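Local coordinates for protein elongin-C (Saccharomyces cerevisiae, PDB 5ZB2) that serves as the adaptor of a cullin-3 E3 ubiquitin ligase that polyubiquitylates an RNA polymerase II subunit, and plays a role in global genomic repair, at residues K28-S40 with K60-S72. Numbering follows the deposited sequence.
Sequences KEYEISRSAAMIS and KAVEYLNYNLKYS
Ile39 crosses Asn68 obliquely, its CD1 3.2 Å from Asn68 OD1, while its CG2 comes within 3.9 Å of the same oxygen. CD1 also meets Leu65 O and, at 4.0 Å, Leu69 CB, residues one helical turn apart. Asn68 CG stands anti to the backbone N (chi1 -174°), which carries ND2 to Tyr64 OH at 3.1 Å, the hydroxyl lying nearly in the amide plane. With an alanine in place of Asn68, Tyr64 OH would probably lose this donor and a gap would open beside the Ile39 methyls. Farther along, Ala36 packs against Leu65, its O facing CD2 and its CB 3.7 Å from Asn66 OD1, and Ser35 rests on Leu69 CD2. On the strand, Ile32 CG1 lies 3.6 Å from Val62 CG1 and also touches Val62 CG2. No hydrogen bond joins 28-40 to 60-72; the contact is apolar along most of its length. Between strand and helix, Ser33 N-caps the short helix 34-37 through a weak bond from Ser35 N, and Tyr64 OH also bonds Ser6 O of the RAD7 chain. Within this BTB/POZ fold of the SKP1 family, the axis of strand 29-33 runs at 13° to that of 60-71, part of helix 55-71, and the strand pairs antiparallel with strand 19-23.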
loop_
_atom_site.group_PDB
_atom_site.type_symbol
_atom_site.label_atom_id
_atom_site.label_comp_id
_atom_site.label_asym_id
_atom_site.label_seq_id
_atom_site.Cartn_x
_atom_site.Cartn_y
_atom_site.Cartn_z
ATOM N N LYS B 28 39.746 -7.751 -28.071
ATOM C CA LYS B 28 40.149 -8.975 -27.393
ATOM C C LYS B 28 39.268 -10.141 -27.828
ATOM O O LYS B 28 38.044 -10.015 -27.923
ATOM C CB LYS B 28 40.067 -8.793 -25.876
ATOM C CG LYS B 28 40.837 -7.590 -25.350
ATOM C CD LYS B 28 40.863 -7.564 -23.830
ATOM C CE LYS B 28 41.404 -6.243 -23.305
ATOM N NZ LYS B 28 42.798 -5.989 -23.759
ATOM N N GLU B 29 39.900 -11.281 -28.089
ATOM C CA GLU B 29 39.217 -12.480 -28.551
ATOM C C GLU B 29 39.207 -13.538 -27.455
ATOM O O GLU B 29 39.940 -13.455 -26.466
ATOM C CB GLU B 29 39.886 -13.031 -29.817
ATOM C CG GLU B 29 39.872 -12.070 -30.996
ATOM C CD GLU B 29 40.498 -12.666 -32.244
ATOM O OE1 GLU B 29 40.991 -13.812 -32.176
ATOM O OE2 GLU B 29 40.497 -11.989 -33.294
ATOM N N TYR B 30 38.356 -14.545 -27.646
ATOM C CA TYR B 30 38.234 -15.650 -26.705
ATOM C C TYR B 30 37.886 -16.916 -27.474
ATOM O O TYR B 30 37.040 -16.889 -28.373
ATOM C CB TYR B 30 37.163 -15.372 -25.644
ATOM C CG TYR B 30 37.445 -14.161 -24.785
ATOM C CD1 TYR B 30 37.003 -12.900 -25.162
ATOM C CD2 TYR B 30 38.150 -14.278 -23.595
ATOM C CE1 TYR B 30 37.258 -11.791 -24.380
ATOM C CE2 TYR B 30 38.410 -13.174 -22.808
ATOM C CZ TYR B 30 37.962 -11.934 -23.205
ATOM O OH TYR B 30 38.216 -10.831 -22.426
ATOM N N GLU B 31 38.538 -18.017 -27.115
ATOM C CA GLU B 31 38.280 -19.316 -27.720
ATOM C C GLU B 31 37.495 -20.186 -26.749
ATOM O O GLU B 31 37.705 -20.124 -25.533
ATOM C CB GLU B 31 39.581 -20.019 -28.112
ATOM C CG GLU B 31 40.403 -19.272 -29.151
ATOM C CD GLU B 31 41.206 -20.202 -30.041
ATOM O OE1 GLU B 31 40.646 -21.221 -30.500
ATOM O OE2 GLU B 31 42.398 -19.918 -30.280
ATOM N N ILE B 32 36.591 -20.997 -27.293
ATOM C CA ILE B 32 35.718 -21.845 -26.493
ATOM C C ILE B 32 35.614 -23.205 -27.167
ATOM O O ILE B 32 35.513 -23.295 -28.396
ATOM C CB ILE B 32 34.316 -21.223 -26.317
ATOM C CG1 ILE B 32 34.419 -19.763 -25.874
ATOM C CG2 ILE B 32 33.503 -22.019 -25.304
ATOM C CD1 ILE B 32 34.480 -18.768 -27.021
ATOM N N SER B 33 35.642 -24.263 -26.361
ATOM C CA SER B 33 35.422 -25.603 -26.882
ATOM C C SER B 33 34.083 -25.664 -27.604
ATOM O O SER B 33 33.062 -25.211 -27.079
ATOM C CB SER B 33 35.457 -26.625 -25.745
ATOM O OG SER B 33 35.091 -27.913 -26.209
ATOM N N ARG B 34 34.090 -26.219 -28.818
ATOM C CA ARG B 34 32.855 -26.319 -29.586
ATOM C C ARG B 34 31.768 -27.021 -28.782
ATOM O O ARG B 34 30.585 -26.674 -28.882
ATOM C CB ARG B 34 33.112 -27.056 -30.901
ATOM C CG ARG B 34 31.920 -27.059 -31.849
ATOM C CD ARG B 34 32.256 -27.743 -33.164
ATOM N NE ARG B 34 32.593 -29.154 -32.983
ATOM C CZ ARG B 34 31.713 -30.152 -33.001
ATOM N NH1 ARG B 34 30.421 -29.914 -33.194
ATOM N NH2 ARG B 34 32.128 -31.399 -32.826
ATOM N N SER B 35 32.153 -28.010 -27.972
ATOM C CA SER B 35 31.181 -28.689 -27.123
ATOM C C SER B 35 30.681 -27.781 -26.007
ATOM O O SER B 35 29.552 -27.949 -25.532
ATOM C CB SER B 35 31.795 -29.959 -26.537
ATOM O OG SER B 35 30.849 -30.666 -25.756
ATOM N N ALA B 36 31.501 -26.820 -25.576
ATOM C CA ALA B 36 31.075 -25.876 -24.550
ATOM C C ALA B 36 30.172 -24.796 -25.136
ATOM O O ALA B 36 29.132 -24.464 -24.556
ATOM C CB ALA B 36 32.296 -25.247 -23.876
ATOM N N ALA B 37 30.554 -24.239 -26.288
ATOM C CA ALA B 37 29.728 -23.231 -26.942
ATOM C C ALA B 37 28.408 -23.803 -27.440
ATOM O O ALA B 37 27.458 -23.042 -27.654
ATOM C CB ALA B 37 30.495 -22.600 -28.106
ATOM N N MET B 38 28.325 -25.123 -27.629
ATOM C CA MET B 38 27.071 -25.745 -28.040
ATOM C C MET B 38 25.973 -25.549 -27.004
ATOM O O MET B 38 24.789 -25.649 -27.346
ATOM C CB MET B 38 27.289 -27.238 -28.295
ATOM C CG MET B 38 26.021 -28.016 -28.628
ATOM S SD MET B 38 26.357 -29.739 -29.039
ATOM C CE MET B 38 24.696 -30.409 -29.092
ATOM N N ILE B 39 26.337 -25.278 -25.748
ATOM C CA ILE B 39 25.335 -25.049 -24.711
ATOM C C ILE B 39 24.482 -23.839 -25.060
ATOM O O ILE B 39 23.282 -23.806 -24.760
ATOM C CB ILE B 39 26.016 -24.881 -23.337
ATOM C CG1 ILE B 39 26.891 -26.100 -23.023
ATOM C CG2 ILE B 39 24.966 -24.679 -22.246
ATOM C CD1 ILE B 39 27.724 -25.956 -21.771
ATOM N N SER B 40 25.077 -22.833 -25.694
ATOM C CA SER B 40 24.359 -21.636 -26.106
ATOM C C SER B 40 23.653 -21.892 -27.434
ATOM O O SER B 40 24.321 -22.101 -28.455
ATOM C CB SER B 40 25.320 -20.453 -26.235
ATOM O OG SER B 40 24.643 -19.287 -26.669
ATOM N N LYS B 60 33.676 -13.961 -18.384
ATOM C CA LYS B 60 32.875 -14.662 -17.388
ATOM C C LYS B 60 31.856 -15.585 -18.046
ATOM O O LYS B 60 31.559 -16.662 -17.516
ATOM C CB LYS B 60 32.172 -13.660 -16.471
ATOM C CG LYS B 60 31.884 -14.192 -15.072
ATOM C CD LYS B 60 33.170 -14.435 -14.291
ATOM C CE LYS B 60 32.897 -14.958 -12.894
ATOM N NZ LYS B 60 34.162 -15.177 -12.138
ATOM N N ALA B 61 31.313 -15.182 -19.196
ATOM C CA ALA B 61 30.408 -16.057 -19.934
ATOM C C ALA B 61 31.111 -17.348 -20.334
ATOM O O ALA B 61 30.595 -18.450 -20.106
ATOM C CB ALA B 61 29.868 -15.331 -21.164
ATOM N N VAL B 62 32.299 -17.230 -20.931
ATOM C CA VAL B 62 33.081 -18.416 -21.273
ATOM C C VAL B 62 33.374 -19.229 -20.020
ATOM O O VAL B 62 33.316 -20.465 -20.034
ATOM C CB VAL B 62 34.377 -18.013 -22.001
ATOM C CG1 VAL B 62 35.196 -19.247 -22.363
ATOM C CG2 VAL B 62 34.061 -17.205 -23.253
ATOM N N GLU B 63 33.690 -18.549 -18.916
ATOM C CA GLU B 63 33.948 -19.253 -17.665
ATOM C C GLU B 63 32.738 -20.078 -17.241
ATOM O O GLU B 63 32.888 -21.185 -16.711
ATOM C CB GLU B 63 34.337 -18.256 -16.572
ATOM C CG GLU B 63 34.710 -18.902 -15.241
ATOM C CD GLU B 63 35.165 -17.891 -14.202
ATOM O OE1 GLU B 63 35.578 -16.776 -14.592
ATOM O OE2 GLU B 63 35.107 -18.210 -12.994
ATOM N N TYR B 64 31.527 -19.562 -17.473
ATOM C CA TYR B 64 30.331 -20.327 -17.136
ATOM C C TYR B 64 30.131 -21.494 -18.095
ATOM O O TYR B 64 29.776 -22.600 -17.669
ATOM C CB TYR B 64 29.092 -19.430 -17.136
ATOM C CG TYR B 64 27.815 -20.225 -16.984
ATOM C CD1 TYR B 64 27.362 -20.611 -15.730
ATOM C CD2 TYR B 64 27.079 -20.615 -18.094
ATOM C CE1 TYR B 64 26.205 -21.356 -15.585
ATOM C CE2 TYR B 64 25.921 -21.358 -17.959
ATOM C CZ TYR B 64 25.489 -21.726 -16.702
ATOM O OH TYR B 64 24.337 -22.467 -16.560
ATOM N N LEU B 65 30.337 -21.268 -19.395
ATOM C CA LEU B 65 30.140 -22.334 -20.372
ATOM C C LEU B 65 31.001 -23.543 -20.036
ATOM O O LEU B 65 30.501 -24.671 -19.939
ATOM C CB LEU B 65 30.454 -21.822 -21.779
ATOM C CG LEU B 65 29.499 -20.771 -22.345
ATOM C CD1 LEU B 65 30.010 -20.257 -23.679
ATOM C CD2 LEU B 65 28.091 -21.332 -22.500
ATOM N N ASN B 66 32.305 -23.329 -19.854
ATOM C CA ASN B 66 33.173 -24.416 -19.417
ATOM C C ASN B 66 32.679 -24.997 -18.100
ATOM O O ASN B 66 32.574 -26.219 -17.944
ATOM C CB ASN B 66 34.611 -23.913 -19.282
ATOM C CG ASN B 66 35.137 -23.313 -20.568
ATOM O OD1 ASN B 66 34.866 -23.817 -21.658
ATOM N ND2 ASN B 66 35.884 -22.221 -20.451
ATOM N N TYR B 67 32.355 -24.126 -17.143
ATOM C CA TYR B 67 31.805 -24.582 -15.872
ATOM C C TYR B 67 30.563 -25.439 -16.086
ATOM O O TYR B 67 30.333 -26.407 -15.352
ATOM C CB TYR B 67 31.483 -23.377 -14.988
ATOM C CG TYR B 67 30.594 -23.688 -13.806
ATOM C CD1 TYR B 67 31.130 -24.158 -12.614
ATOM C CD2 TYR B 67 29.219 -23.501 -13.878
ATOM C CE1 TYR B 67 30.320 -24.439 -11.530
ATOM C CE2 TYR B 67 28.402 -23.780 -12.800
ATOM C CZ TYR B 67 28.957 -24.248 -11.629
ATOM O OH TYR B 67 28.149 -24.528 -10.551
ATOM N N ASN B 68 29.754 -25.103 -17.092
ATOM C CA ASN B 68 28.517 -25.840 -17.324
ATOM C C ASN B 68 28.804 -27.231 -17.875
ATOM O O ASN B 68 28.320 -28.234 -17.337
ATOM C CB ASN B 68 27.611 -25.061 -18.278
ATOM C CG ASN B 68 26.245 -25.703 -18.439
ATOM O OD1 ASN B 68 26.105 -26.739 -19.088
ATOM N ND2 ASN B 68 25.230 -25.086 -17.847
ATOM N N LEU B 69 29.593 -27.313 -18.949
ATOM C CA LEU B 69 29.881 -28.611 -19.555
ATOM C C LEU B 69 30.556 -29.551 -18.566
ATOM O O LEU B 69 30.328 -30.765 -18.614
ATOM C CB LEU B 69 30.756 -28.430 -20.797
ATOM C CG LEU B 69 31.162 -29.718 -21.521
ATOM C CD1 LEU B 69 29.937 -30.478 -22.019
ATOM C CD2 LEU B 69 32.105 -29.407 -22.672
ATOM N N LYS B 70 31.382 -29.018 -17.666
ATOM C CA LYS B 70 32.086 -29.863 -16.707
ATOM C C LYS B 70 31.105 -30.605 -15.806
ATOM O O LYS B 70 31.103 -31.839 -15.749
ATOM C CB LYS B 70 33.053 -29.018 -15.874
ATOM C CG LYS B 70 34.298 -28.573 -16.632
ATOM C CD LYS B 70 35.261 -27.809 -15.735
ATOM C CE LYS B 70 36.501 -27.365 -16.502
ATOM N NZ LYS B 70 37.475 -26.641 -15.635
ATOM N N TYR B 71 30.257 -29.866 -15.094
ATOM C CA TYR B 71 29.365 -30.450 -14.102
ATOM C C TYR B 71 28.004 -30.833 -14.674
ATOM O O TYR B 71 27.129 -31.266 -13.917
ATOM C CB TYR B 71 29.191 -29.482 -12.930
ATOM C CG TYR B 71 30.492 -29.162 -12.230
ATOM C CD1 TYR B 71 30.990 -29.996 -11.238
ATOM C CD2 TYR B 71 31.231 -28.035 -12.570
ATOM C CE1 TYR B 71 32.183 -29.716 -10.599
ATOM C CE2 TYR B 71 32.425 -27.744 -11.935
ATOM C CZ TYR B 71 32.898 -28.590 -10.952
ATOM O OH TYR B 71 34.085 -28.308 -10.313
ATOM N N SER B 72 27.811 -30.699 -15.982
ATOM C CA SER B 72 26.559 -31.096 -16.619
ATOM C C SER B 72 26.693 -32.479 -17.245
ATOM O O SER B 72 27.420 -32.659 -18.223
ATOM C CB SER B 72 26.144 -30.076 -17.680
ATOM O OG SER B 72 25.911 -28.804 -17.103
#